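Local atomic coordinates of uncharacterized protein YacP (Bacillus subtilis, PDB entry 5MQ8), a protein that acts as an endoribonuclease (Rae1) involved in ribosome-dependent mRNA decay, built on a PIN-like NYN domain. Residues 28-31 with 32-36; 51-54 with 55-58; 81-84 with 85-89; 123-126 with 127-131; 159-162 with 163-167. All blocks are in the same frame, centred on the assembly; numbering follows the deposited sequence.

In the fold
Interactions 1 and 2 meet directly: the guanidinium of R30 probably hydrogen-bonds the backbone of K58 (NH2 to O, 2.9 Å), and CG of R30 lies 3.6 Å from F52 CZ. On another side of the parallel sheet, interaction 3 packs on interaction 2 through V51 CG2 and L87 CD1, 3.6 Å apart, while interaction 4 touches interaction 1 where V128 CG1 lies 3.8 Å from K36 CD. Interaction 5 stands away from this group; its centre is about 42 Å from that of interaction 3. It shares with interaction 1 a contact with the second subunit, although their nearest atoms are about 11 Å apart. No ligand marks an active site among these contacts.

Interaction 1: residues 28-31 with 32-36; sequences EARD and VLIQK
R30 lies alongside I34 one helical turn on, both side chains pointing the same way, with CD of R30 3.7 Å from CD1 of I34. The overlap uses the aliphatic part of the arginine: CG stands anti to the backbone N (chi1 171°), and bends at the next two torsions then turn the guanidinium away from the isoleucine. That group meets D31 at its edge, where NH1 donates to OD1 over 2.8 Å in a salt bridge. The acceptor is approached on its syn side, 29° out of the carboxylate plane. Beneath these side chains the i to i+4 bonds of helix 23-44 continue from E28 on, V32 N bonding E28 O at 3.0 Å and I34 N bonding R30 O at 3.0 Å. The second carboxylate oxygen, D31 OD2, pairs with K63. I34 and L33 pack on F52 of strand 47-52. A buried arginine thus has its charge balanced by a neighbouring acid, which probably favours the ionised form of both, while its methylenes pack against I34.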
loop_
_atom_site.group_PDB
_atom_site.type_symbol
_atom_site.label_atom_id
_atom_site.label_comp_id
_atom_site.label_asym_id
_atom_site.label_seq_id
_atom_site.Cartn_x
_atom_site.Cartn_y
_atom_site.Cartn_z
ATOM N N GLU A 28 -9.258 -16.046 8.146
ATOM C CA GLU A 28 -8.511 -15.402 7.080
ATOM C C GLU A 28 -9.385 -15.224 5.842
ATOM O O GLU A 28 -9.364 -14.147 5.242
ATOM C CB GLU A 28 -7.214 -16.158 6.766
ATOM C CG GLU A 28 -6.113 -15.828 7.757
ATOM C CD GLU A 28 -4.813 -16.606 7.664
ATOM O OE1 GLU A 28 -4.447 -17.065 6.557
ATOM O OE2 GLU A 28 -4.141 -16.732 8.712
ATOM N N ALA A 29 -10.191 -16.248 5.494
ATOM C CA ALA A 29 -11.087 -16.181 4.335
ATOM C C ALA A 29 -12.137 -15.061 4.493
ATOM O O ALA A 29 -12.411 -14.332 3.538
ATOM C CB ALA A 29 -11.758 -17.523 4.110
ATOM N N ARG A 30 -12.671 -14.902 5.717
ATOM C CA ARG A 30 -13.636 -13.875 6.103
ATOM C C ARG A 30 -13.011 -12.475 5.919
ATOM O O ARG A 30 -13.614 -11.617 5.280
ATOM C CB ARG A 30 -14.089 -14.117 7.549
ATOM C CG ARG A 30 -14.937 -13.017 8.170
ATOM C CD ARG A 30 -14.140 -12.276 9.221
ATOM N NE ARG A 30 -14.298 -12.874 10.531
ATOM C CZ ARG A 30 -13.464 -12.688 11.545
ATOM N NH1 ARG A 30 -12.376 -11.940 11.395
ATOM N NH2 ARG A 30 -13.701 -13.258 12.714
ATOM N N ASP A 31 -11.794 -12.277 6.446
ATOM C CA ASP A 31 -11.047 -11.027 6.346
ATOM C C ASP A 31 -10.749 -10.629 4.902
ATOM O O ASP A 31 -10.950 -9.470 4.552
ATOM C CB ASP A 31 -9.747 -11.120 7.160
ATOM C CG ASP A 31 -9.944 -11.130 8.673
ATOM O OD1 ASP A 31 -11.067 -10.820 9.130
ATOM O OD2 ASP A 31 -8.967 -11.433 9.396
ATOM N N VAL A 32 -10.279 -11.587 4.063
ATOM C CA VAL A 32 -9.983 -11.339 2.650
ATOM C C VAL A 32 -11.276 -10.952 1.923
ATOM O O VAL A 32 -11.281 -9.951 1.192
ATOM C CB VAL A 32 -9.235 -12.517 1.963
ATOM C CG1 VAL A 32 -9.080 -12.273 0.458
ATOM C CG2 VAL A 32 -7.870 -12.748 2.605
ATOM N N LEU A 33 -12.381 -11.699 2.185
ATOM C CA LEU A 33 -13.681 -11.418 1.580
ATOM C C LEU A 33 -14.185 -10.015 1.908
ATOM O O LEU A 33 -14.625 -9.314 0.998
ATOM C CB LEU A 33 -14.726 -12.504 1.933
ATOM C CG LEU A 33 -16.158 -12.294 1.424
ATOM C CD1 LEU A 33 -16.211 -12.246 -0.125
ATOM C CD2 LEU A 33 -17.075 -13.376 1.971
ATOM N N ILE A 34 -14.082 -9.590 3.183
ATOM C CA ILE A 34 -14.486 -8.230 3.604
ATOM C C ILE A 34 -13.708 -7.146 2.844
ATOM O O ILE A 34 -14.312 -6.154 2.409
ATOM C CB ILE A 34 -14.396 -8.063 5.141
ATOM C CG1 ILE A 34 -15.450 -8.942 5.844
ATOM C CG2 ILE A 34 -14.541 -6.597 5.556
ATOM C CD1 ILE A 34 -15.124 -9.251 7.297
ATOM N N GLN A 35 -12.382 -7.349 2.663
ATOM C CA GLN A 35 -11.520 -6.408 1.944
ATOM C C GLN A 35 -11.924 -6.334 0.463
ATOM O O GLN A 35 -12.031 -5.231 -0.072
ATOM C CB GLN A 35 -10.021 -6.745 2.140
ATOM C CG GLN A 35 -9.023 -5.806 1.415
ATOM C CD GLN A 35 -9.234 -4.310 1.620
ATOM O OE1 GLN A 35 -9.172 -3.513 0.677
ATOM N NE2 GLN A 35 -9.504 -3.887 2.839
ATOM N N LYS A 36 -12.211 -7.496 -0.162
ATOM C CA LYS A 36 -12.691 -7.577 -1.545
ATOM C C LYS A 36 -14.016 -6.827 -1.702
ATOM O O LYS A 36 -14.198 -6.115 -2.693
ATOM C CB LYS A 36 -12.860 -9.045 -2.007
ATOM C CG LYS A 36 -11.573 -9.871 -2.113
ATOM C CD LYS A 36 -10.506 -9.216 -2.975
ATOM C CE LYS A 36 -9.299 -8.874 -2.135
ATOM N NZ LYS A 36 -8.608 -7.642 -2.608
#

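Interaction 2: residues 51-54 with 55-58; sequences VFDA and HLVK
D53 and the residues after it are held by three hydrogen bonds, all accepted by D53. Its carbonyl oxygen takes two: V57 N approaches nearly in line with the C=O at 3.0 Å, whereas L56 N, 3.2 Å from D53 O, comes from above the carbonyl plane and closes a beta turn. The third goes to the carboxylate, with H55 N 3.0 Å from OD1; its N-H...O angle of 139° makes it clearly bent. CG of D53 anti to the backbone N (chi1 -177°) carries the carboxylate forward to this amide, an Asx turn. One water closes the turn further, donating to A54 O and V57 O, each 2.7 Å from it. The apolar contact is F52 CD1 with both methyls of V57, CG2 at 3.8 Å. CD1 of L56 makes van der Waals contact with the D53 carboxylate, 3.7 Å from its CG. The turn follows directly on strand 47-52: F52 also packs on F73 of strand 70-73 and I12 of helix 8-14, while L56 and V57 touch Y9 of that helix.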
loop_
_atom_site.group_PDB
_atom_site.type_symbol
_atom_site.label_atom_id
_atom_site.label_comp_id
_atom_site.label_asym_id
_atom_site.label_seq_id
_atom_site.Cartn_x
_atom_site.Cartn_y
_atom_site.Cartn_z
ATOM N N VAL A 51 -23.293 -11.208 4.839
ATOM C CA VAL A 51 -23.973 -12.038 5.830
ATOM C C VAL A 51 -23.225 -13.354 6.016
ATOM O O VAL A 51 -23.068 -14.145 5.077
ATOM C CB VAL A 51 -25.484 -12.238 5.493
ATOM C CG1 VAL A 51 -26.178 -13.158 6.506
ATOM C CG2 VAL A 51 -26.197 -10.899 5.422
ATOM N N PHE A 52 -22.757 -13.570 7.231
ATOM C CA PHE A 52 -22.036 -14.764 7.602
ATOM C C PHE A 52 -22.876 -15.623 8.530
ATOM O O PHE A 52 -23.425 -15.132 9.523
ATOM C CB PHE A 52 -20.708 -14.422 8.291
ATOM C CG PHE A 52 -19.649 -13.822 7.400
ATOM C CD1 PHE A 52 -19.043 -14.579 6.399
ATOM C CD2 PHE A 52 -19.206 -12.519 7.599
ATOM C CE1 PHE A 52 -18.035 -14.029 5.594
ATOM C CE2 PHE A 52 -18.196 -11.973 6.791
ATOM C CZ PHE A 52 -17.627 -12.728 5.790
ATOM N N ASP A 53 -22.954 -16.916 8.212
ATOM C CA ASP A 53 -23.632 -17.877 9.052
ATOM C C ASP A 53 -22.715 -18.007 10.298
ATOM O O ASP A 53 -21.557 -18.409 10.162
ATOM C CB ASP A 53 -23.753 -19.223 8.309
ATOM C CG ASP A 53 -24.517 -20.275 9.098
ATOM O OD1 ASP A 53 -24.038 -20.660 10.193
ATOM O OD2 ASP A 53 -25.599 -20.695 8.629
ATOM N N ALA A 54 -23.224 -17.602 11.486
ATOM C CA ALA A 54 -22.477 -17.600 12.756
ATOM C C ALA A 54 -21.961 -18.978 13.231
ATOM O O ALA A 54 -21.008 -19.029 14.012
ATOM C CB ALA A 54 -23.310 -16.947 13.849
ATOM N N HIS A 55 -22.578 -20.081 12.768
ATOM C CA HIS A 55 -22.127 -21.429 13.128
ATOM C C HIS A 55 -20.978 -21.946 12.265
ATOM O O HIS A 55 -20.325 -22.922 12.652
ATOM C CB HIS A 55 -23.290 -22.429 13.152
ATOM C CG HIS A 55 -24.180 -22.203 14.327
ATOM N ND1 HIS A 55 -23.800 -22.589 15.608
ATOM C CD2 HIS A 55 -25.353 -21.537 14.400
ATOM C CE1 HIS A 55 -24.771 -22.183 16.404
ATOM N NE2 HIS A 55 -25.724 -21.539 15.723
ATOM N N LEU A 56 -20.719 -21.300 11.110
ATOM C CA LEU A 56 -19.657 -21.726 10.189
ATOM C C LEU A 56 -18.475 -20.753 10.111
ATOM O O LEU A 56 -17.346 -21.177 9.836
ATOM C CB LEU A 56 -20.231 -21.976 8.782
ATOM C CG LEU A 56 -21.407 -22.961 8.670
ATOM C CD1 LEU A 56 -22.257 -22.652 7.462
ATOM C CD2 LEU A 56 -20.920 -24.399 8.625
ATOM N N VAL A 57 -18.731 -19.450 10.306
ATOM C CA VAL A 57 -17.682 -18.438 10.205
ATOM C C VAL A 57 -17.425 -17.779 11.555
ATOM O O VAL A 57 -18.370 -17.422 12.265
ATOM C CB VAL A 57 -17.966 -17.395 9.081
ATOM C CG1 VAL A 57 -16.788 -16.427 8.895
ATOM C CG2 VAL A 57 -18.311 -18.079 7.755
ATOM N N LYS A 58 -16.128 -17.615 11.881
ATOM C CA LYS A 58 -15.609 -16.991 13.096
ATOM C C LYS A 58 -16.160 -15.574 13.251
ATOM O O LYS A 58 -16.100 -14.776 12.309
ATOM C CB LYS A 58 -14.068 -16.984 13.042
ATOM C CG LYS A 58 -13.362 -16.206 14.145
ATOM C CD LYS A 58 -13.062 -17.009 15.394
ATOM C CE LYS A 58 -12.896 -16.108 16.597
ATOM N NZ LYS A 58 -11.673 -15.257 16.507
HETATM O O HOH W 1 -19.668 -16.755 14.540
#

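Interaction 3: residues 81-84 with 85-89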
loop_
_atom_site.group_PDB
_atom_site.type_symbol
_atom_site.label_atom_id
_atom_site.label_comp_id
_atom_site.label_asym_id
_atom_site.label_seq_id
_atom_site.Cartn_x
_atom_site.Cartn_y
_atom_site.Cartn_z
ATOM N N ASP A 81 -29.832 -17.153 4.292
ATOM C CA ASP A 81 -30.951 -16.796 3.416
ATOM C C ASP A 81 -32.104 -16.108 4.165
ATOM O O ASP A 81 -32.781 -15.271 3.577
ATOM C CB ASP A 81 -31.449 -17.997 2.591
ATOM C CG ASP A 81 -32.136 -19.081 3.373
ATOM O OD1 ASP A 81 -31.490 -19.668 4.244
ATOM O OD2 ASP A 81 -33.298 -19.395 3.053
ATOM N N GLU A 82 -32.312 -16.459 5.447
ATOM C CA GLU A 82 -33.354 -15.869 6.297
ATOM C C GLU A 82 -32.967 -14.436 6.685
ATOM O O GLU A 82 -33.802 -13.534 6.578
ATOM C CB GLU A 82 -33.621 -16.731 7.541
ATOM C CG GLU A 82 -34.280 -18.060 7.201
ATOM C CD GLU A 82 -34.382 -19.086 8.318
ATOM O OE1 GLU A 82 -33.684 -18.941 9.347
ATOM O OE2 GLU A 82 -35.134 -20.070 8.138
ATOM N N ARG A 83 -31.688 -14.221 7.062
ATOM C CA ARG A 83 -31.173 -12.890 7.389
ATOM C C ARG A 83 -31.166 -11.992 6.156
ATOM O O ARG A 83 -31.591 -10.844 6.241
ATOM C CB ARG A 83 -29.798 -12.952 8.083
ATOM C CG ARG A 83 -29.204 -11.578 8.457
ATOM C CD ARG A 83 -30.078 -10.753 9.399
ATOM N NE ARG A 83 -30.199 -11.417 10.690
ATOM C CZ ARG A 83 -29.812 -10.909 11.852
ATOM N NH1 ARG A 83 -29.346 -9.667 11.923
ATOM N NH2 ARG A 83 -29.926 -11.622 12.961
ATOM N N ILE A 84 -30.749 -12.535 5.004
ATOM C CA ILE A 84 -30.729 -11.819 3.731
ATOM C C ILE A 84 -32.160 -11.347 3.355
ATOM O O ILE A 84 -32.331 -10.193 2.951
ATOM C CB ILE A 84 -30.004 -12.637 2.628
ATOM C CG1 ILE A 84 -28.475 -12.534 2.827
ATOM C CG2 ILE A 84 -30.402 -12.171 1.228
ATOM C CD1 ILE A 84 -27.625 -13.581 2.123
ATOM N N GLU A 85 -33.178 -12.205 3.571
ATOM C CA GLU A 85 -34.584 -11.847 3.324
ATOM C C GLU A 85 -35.021 -10.678 4.240
ATOM O O GLU A 85 -35.645 -9.739 3.756
ATOM C CB GLU A 85 -35.496 -13.071 3.535
ATOM C CG GLU A 85 -36.952 -12.832 3.166
ATOM C CD GLU A 85 -37.908 -13.945 3.549
ATOM O OE1 GLU A 85 -38.802 -14.257 2.731
ATOM O OE2 GLU A 85 -37.764 -14.509 4.658
ATOM N N LYS A 86 -34.686 -10.738 5.544
ATOM C CA LYS A 86 -35.008 -9.697 6.532
ATOM C C LYS A 86 -34.371 -8.372 6.115
ATOM O O LYS A 86 -35.054 -7.348 6.128
ATOM C CB LYS A 86 -34.533 -10.095 7.936
ATOM C CG LYS A 86 -35.443 -11.091 8.636
ATOM C CD LYS A 86 -34.757 -11.695 9.845
ATOM C CE LYS A 86 -35.431 -12.960 10.323
ATOM N NZ LYS A 86 -34.667 -13.627 11.410
ATOM N N LEU A 87 -33.082 -8.401 5.690
ATOM C CA LEU A 87 -32.352 -7.216 5.229
ATOM C C LEU A 87 -32.971 -6.616 3.977
ATOM O O LEU A 87 -33.151 -5.403 3.921
ATOM C CB LEU A 87 -30.871 -7.537 4.988
ATOM C CG LEU A 87 -30.032 -7.673 6.244
ATOM C CD1 LEU A 87 -28.841 -8.533 5.986
ATOM C CD2 LEU A 87 -29.635 -6.300 6.796
ATOM N N ALA A 88 -33.334 -7.458 2.992
ATOM C CA ALA A 88 -33.971 -7.009 1.757
ATOM C C ALA A 88 -35.348 -6.382 2.001
ATOM O O ALA A 88 -35.718 -5.451 1.290
ATOM C CB ALA A 88 -34.099 -8.159 0.784
ATOM N N GLN A 89 -36.096 -6.896 2.996
ATOM C CA GLN A 89 -37.416 -6.386 3.358
ATOM C C GLN A 89 -37.299 -5.058 4.100
ATOM O O GLN A 89 -38.123 -4.172 3.886
ATOM C CB GLN A 89 -38.183 -7.416 4.194
ATOM C CG GLN A 89 -38.726 -8.577 3.354
ATOM C CD GLN A 89 -39.333 -9.697 4.169
ATOM O OE1 GLN A 89 -39.221 -9.754 5.401
ATOM N NE2 GLN A 89 -39.969 -10.638 3.487
HETATM O O HOH W 2 -36.508 -14.303 7.061
#
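With CG anti to the backbone N in R83 (chi1 -180°) but anti to the carbonyl carbon in L87 (chi1 -76°), the two side chains lean together one turn apart on helix 80-90, which packs against the parallel sheet of the PIN-like domain. CG of R83 comes within 3.9 Å of CD1 of L87, a contact of methylene with methyl; beyond it the arginine bends twice and sends its guanidinium to a salt bridge with E78. The same L87 methyl lies 3.6 Å from R83 O, whose carbonyl also accepts L87 N at 2.9 Å. R83, I84 and L87 all touch V51 of strand 47-52, and I84 and A88 reach L5 of strand 3-7. The helix face bearing E82, E85 and K86 is polar instead. K86 runs its extended chain past E82 O, CG 3.6 Å from that oxygen, and ends at E78. E85 OE1 bonds Q114, and its other oxygen is tied back to the helix by water 2, which donates to E85 OE2 at 2.7 Å and to E82 O at 2.9 Å.

Interaction 4: residues 123-126 with 127-131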
loop_
_atom_site.group_PDB
_atom_site.type_symbol
_atom_site.label_atom_id
_atom_site.label_comp_id
_atom_site.label_asym_id
_atom_site.label_seq_id
_atom_site.Cartn_x
_atom_site.Cartn_y
_atom_site.Cartn_z
ATOM N N GLU A 123 -19.821 -15.247 -10.753
ATOM C CA GLU A 123 -20.082 -13.916 -11.291
ATOM C C GLU A 123 -19.509 -12.849 -10.381
ATOM O O GLU A 123 -18.854 -11.933 -10.883
ATOM C CB GLU A 123 -21.584 -13.670 -11.466
ATOM C CG GLU A 123 -22.160 -14.183 -12.773
ATOM C CD GLU A 123 -23.642 -14.511 -12.741
ATOM O OE1 GLU A 123 -24.428 -13.737 -12.147
ATOM O OE2 GLU A 123 -24.016 -15.551 -13.326
ATOM N N LEU A 124 -19.752 -12.953 -9.044
ATOM C CA LEU A 124 -19.222 -11.966 -8.107
ATOM C C LEU A 124 -17.697 -11.981 -8.134
ATOM O O LEU A 124 -17.095 -10.912 -8.227
ATOM C CB LEU A 124 -19.786 -12.111 -6.676
ATOM C CG LEU A 124 -19.350 -11.015 -5.662
ATOM C CD1 LEU A 124 -19.749 -9.617 -6.117
ATOM C CD2 LEU A 124 -19.862 -11.310 -4.261
ATOM N N LEU A 125 -17.083 -13.185 -8.137
ATOM C CA LEU A 125 -15.625 -13.350 -8.214
ATOM C C LEU A 125 -15.031 -12.654 -9.460
ATOM O O LEU A 125 -14.053 -11.923 -9.329
ATOM C CB LEU A 125 -15.230 -14.840 -8.171
ATOM C CG LEU A 125 -13.715 -15.184 -8.321
ATOM C CD1 LEU A 125 -12.873 -14.631 -7.150
ATOM C CD2 LEU A 125 -13.515 -16.682 -8.445
ATOM N N ARG A 126 -15.649 -12.867 -10.651
ATOM C CA ARG A 126 -15.239 -12.279 -11.943
ATOM C C ARG A 126 -15.270 -10.738 -11.873
ATOM O O ARG A 126 -14.333 -10.087 -12.317
ATOM C CB ARG A 126 -16.135 -12.813 -13.087
ATOM C CG ARG A 126 -15.777 -12.291 -14.481
ATOM C CD ARG A 126 -16.884 -12.535 -15.494
ATOM N NE ARG A 126 -16.830 -11.561 -16.589
ATOM C CZ ARG A 126 -17.602 -11.592 -17.672
ATOM N NH1 ARG A 126 -18.500 -12.557 -17.830
ATOM N NH2 ARG A 126 -17.478 -10.660 -18.609
ATOM N N GLU A 127 -16.324 -10.181 -11.270
ATOM C CA GLU A 127 -16.522 -8.751 -11.032
ATOM C C GLU A 127 -15.451 -8.221 -10.069
ATOM O O GLU A 127 -14.808 -7.216 -10.368
ATOM C CB GLU A 127 -17.916 -8.496 -10.464
ATOM C CG GLU A 127 -19.003 -8.631 -11.513
ATOM C CD GLU A 127 -20.415 -8.283 -11.089
ATOM O OE1 GLU A 127 -20.607 -7.748 -9.971
ATOM O OE2 GLU A 127 -21.334 -8.511 -11.909
ATOM N N VAL A 128 -15.221 -8.940 -8.948
ATOM C CA VAL A 128 -14.199 -8.589 -7.958
ATOM C C VAL A 128 -12.794 -8.581 -8.588
ATOM O O VAL A 128 -12.046 -7.633 -8.368
ATOM C CB VAL A 128 -14.301 -9.481 -6.677
ATOM C CG1 VAL A 128 -13.026 -9.441 -5.848
ATOM C CG2 VAL A 128 -15.509 -9.089 -5.826
ATOM N N GLU A 129 -12.445 -9.617 -9.380
ATOM C CA GLU A 129 -11.133 -9.707 -10.022
ATOM C C GLU A 129 -10.863 -8.565 -11.004
ATOM O O GLU A 129 -9.749 -8.033 -11.018
ATOM C CB GLU A 129 -10.911 -11.079 -10.672
ATOM C CG GLU A 129 -10.638 -12.158 -9.633
ATOM C CD GLU A 129 -10.515 -13.591 -10.121
ATOM O OE1 GLU A 129 -11.077 -13.912 -11.194
ATOM O OE2 GLU A 129 -9.893 -14.407 -9.401
ATOM N N THR A 130 -11.892 -8.151 -11.767
ATOM C CA THR A 130 -11.827 -7.039 -12.738
ATOM C C THR A 130 -11.630 -5.707 -11.995
ATOM O O THR A 130 -10.763 -4.928 -12.387
ATOM C CB THR A 130 -13.099 -7.034 -13.643
ATOM O OG1 THR A 130 -13.171 -8.226 -14.400
ATOM C CG2 THR A 130 -13.204 -5.834 -14.543
ATOM N N ILE A 131 -12.458 -5.453 -10.948
ATOM C CA ILE A 131 -12.418 -4.246 -10.103
ATOM C C ILE A 131 -11.046 -4.097 -9.412
ATOM O O ILE A 131 -10.482 -3.008 -9.432
ATOM C CB ILE A 131 -13.619 -4.207 -9.114
ATOM C CG1 ILE A 131 -14.932 -3.914 -9.869
ATOM C CG2 ILE A 131 -13.395 -3.198 -7.981
ATOM C CD1 ILE A 131 -16.222 -4.187 -9.114
#
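L125 and E129 are set at a slant to each other one turn apart on helix 121-145, the leucine's CD1 lying 3.7 Å from OE2 of the glutamate. CG of E129 lies 3.4 Å from L125 O; anti to its carbonyl carbon (chi1 -74°), it starts the chain back along the helix toward the leucine. On the buried side L124 and V128 approach more loosely, CD1 to CG2 at 4.3 Å, both packing on W15; L124 also reaches L4 and V6 of the central sheet. T130 turns its hydroxyl back to the preceding turn, OG1 standing anti to the carbonyl carbon (chi1 -62°) and donating to R126 O at 3.0 Å. T130 N bonds the same oxygen at 3.2 Å, and the two donors arrive from opposite faces of the carbonyl plane. E127 sends OE1 to Y40 of helix 23-44. L124 and V128 are thus buried, L125 lies at the boundary between W15 and the E129 carboxylate, and R126 O takes the T130 hydroxyl proton besides the backbone N-H.

Interaction 5: residues 159-162 with 163-167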
loop_
_atom_site.group_PDB
_atom_site.type_symbol
_atom_site.label_atom_id
_atom_site.label_comp_id
_atom_site.label_asym_id
_atom_site.label_seq_id
_atom_site.Cartn_x
_atom_site.Cartn_y
_atom_site.Cartn_z
ATOM N N LYS A 159 6.761 -2.166 4.225
ATOM C CA LYS A 159 6.374 -2.867 5.454
ATOM C C LYS A 159 6.036 -4.338 5.186
ATOM O O LYS A 159 6.469 -5.200 5.950
ATOM C CB LYS A 159 5.199 -2.179 6.140
ATOM C CG LYS A 159 5.587 -1.015 7.043
ATOM C CD LYS A 159 4.338 -0.354 7.614
ATOM C CE LYS A 159 4.309 -0.284 9.128
ATOM N NZ LYS A 159 3.038 0.310 9.636
ATOM N N THR A 160 5.303 -4.624 4.087
ATOM C CA THR A 160 4.941 -5.976 3.660
ATOM C C THR A 160 6.205 -6.798 3.298
ATOM O O THR A 160 6.272 -7.986 3.632
ATOM C CB THR A 160 3.927 -5.927 2.503
ATOM O OG1 THR A 160 2.862 -5.038 2.839
ATOM C CG2 THR A 160 3.345 -7.296 2.176
ATOM N N PHE A 161 7.181 -6.165 2.610
ATOM C CA PHE A 161 8.448 -6.796 2.200
ATOM C C PHE A 161 9.260 -7.198 3.434
ATOM O O PHE A 161 9.806 -8.294 3.480
ATOM C CB PHE A 161 9.266 -5.856 1.281
ATOM C CG PHE A 161 10.664 -6.327 0.936
ATOM C CD1 PHE A 161 10.873 -7.269 -0.067
ATOM C CD2 PHE A 161 11.775 -5.801 1.589
ATOM C CE1 PHE A 161 12.169 -7.696 -0.395
ATOM C CE2 PHE A 161 13.069 -6.233 1.268
ATOM C CZ PHE A 161 13.256 -7.178 0.278
ATOM N N GLU A 162 9.315 -6.310 4.428
ATOM C CA GLU A 162 10.035 -6.523 5.674
ATOM C C GLU A 162 9.350 -7.571 6.549
ATOM O O GLU A 162 10.047 -8.385 7.155
ATOM C CB GLU A 162 10.214 -5.210 6.425
ATOM C CG GLU A 162 11.150 -4.252 5.712
ATOM C CD GLU A 162 11.146 -2.837 6.257
ATOM O OE1 GLU A 162 10.139 -2.432 6.881
ATOM O OE2 GLU A 162 12.151 -2.124 6.055
ATOM N N LYS A 163 7.991 -7.568 6.595
ATOM C CA LYS A 163 7.187 -8.558 7.327
ATOM C C LYS A 163 7.496 -9.948 6.761
ATOM O O LYS A 163 7.808 -10.853 7.532
ATOM C CB LYS A 163 5.685 -8.262 7.195
ATOM C CG LYS A 163 5.081 -7.577 8.407
ATOM C CD LYS A 163 3.634 -7.201 8.154
ATOM C CE LYS A 163 3.429 -5.711 8.197
ATOM N NZ LYS A 163 2.114 -5.324 7.631
ATOM N N TRP A 164 7.479 -10.091 5.412
ATOM C CA TRP A 164 7.806 -11.348 4.749
ATOM C C TRP A 164 9.230 -11.834 5.098
ATOM O O TRP A 164 9.397 -12.990 5.504
ATOM C CB TRP A 164 7.615 -11.257 3.221
ATOM C CG TRP A 164 8.340 -12.342 2.465
ATOM C CD1 TRP A 164 7.957 -13.646 2.332
ATOM C CD2 TRP A 164 9.635 -12.240 1.847
ATOM N NE1 TRP A 164 8.907 -14.353 1.627
ATOM C CE2 TRP A 164 9.958 -13.519 1.332
ATOM C CE3 TRP A 164 10.556 -11.189 1.674
ATOM C CZ2 TRP A 164 11.161 -13.774 0.655
ATOM C CZ3 TRP A 164 11.746 -11.442 1.009
ATOM C CH2 TRP A 164 12.043 -12.720 0.514
ATOM N N ARG A 165 10.238 -10.955 4.926
ATOM C CA ARG A 165 11.658 -11.244 5.148
ATOM C C ARG A 165 11.971 -11.752 6.561
ATOM O O ARG A 165 12.776 -12.666 6.701
ATOM C CB ARG A 165 12.509 -10.021 4.778
ATOM C CG ARG A 165 13.987 -10.323 4.569
ATOM C CD ARG A 165 14.746 -9.144 3.971
ATOM N NE ARG A 165 14.590 -7.922 4.765
ATOM C CZ ARG A 165 15.103 -6.740 4.436
ATOM N NH1 ARG A 165 15.836 -6.607 3.335
ATOM N NH2 ARG A 165 14.898 -5.684 5.213
ATOM N N ARG A 166 11.326 -11.179 7.590
ATOM C CA ARG A 166 11.528 -11.585 8.980
ATOM C C ARG A 166 10.602 -12.770 9.408
ATOM O O ARG A 166 10.560 -13.134 10.585
ATOM C CB ARG A 166 11.432 -10.376 9.930
ATOM C CG ARG A 166 10.035 -9.806 10.125
ATOM C CD ARG A 166 9.991 -8.832 11.284
ATOM N NE ARG A 166 10.526 -7.526 10.908
ATOM C CZ ARG A 166 9.788 -6.505 10.485
ATOM N NH1 ARG A 166 8.466 -6.621 10.397
ATOM N NH2 ARG A 166 10.362 -5.354 10.157
ATOM N N GLY A 167 9.909 -13.367 8.434
ATOM C CA GLY A 167 9.013 -14.504 8.630
ATOM C C GLY A 167 7.717 -14.230 9.378
ATOM O O GLY A 167 7.169 -15.146 10.003
HETATM O O HOH W 3 1.327 -4.720 5.072
HETATM O O HOH W 4 13.000 -7.665 7.133
HETATM O O HOH W 5 8.620 -3.537 8.983
#
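A Schellman motif ends helix 151-165 here, with G167 at positive phi as its C-prime residue, G167 N bonding W164 O at 3.0 Å and D168 N bonding K163 O. Just before it, R166 N still makes a helical bond to E162 O, and R166 holds its guanidinium with one face over that oxygen, which lies 3.8 Å above the plane and over the centre. Water 5 joins the ends of the two side chains, accepting from R166 NH2 and donating to E162 OE1. R165 presents a guanidinium face to F161, whose CE2 is 3.5 Å from NH1, the ring and guanidinium planes standing 63° apart. CG anti to the backbone N in F161 (chi1 173°) turns its ring toward the C-terminal end of the helix, where it also meets W164 obliquely, planes at 43° and CE1 4.0 Å from CZ3. The indole edge faces F161 O nearly in plane, with CE3 3.5 Å away. This end of the helix meets the second subunit: E162 OE2 bonds S42 and makes a salt bridge to R68 of that subunit, R165 NH1 donates to its S42 O, and F161 and W164 pack on its R138. On another side, water 3 links the T160 hydroxyl, also bonded to E156 O, with K163: it donates to T160 OG1 and accepts from K163 NZ, each 2.7 Å away.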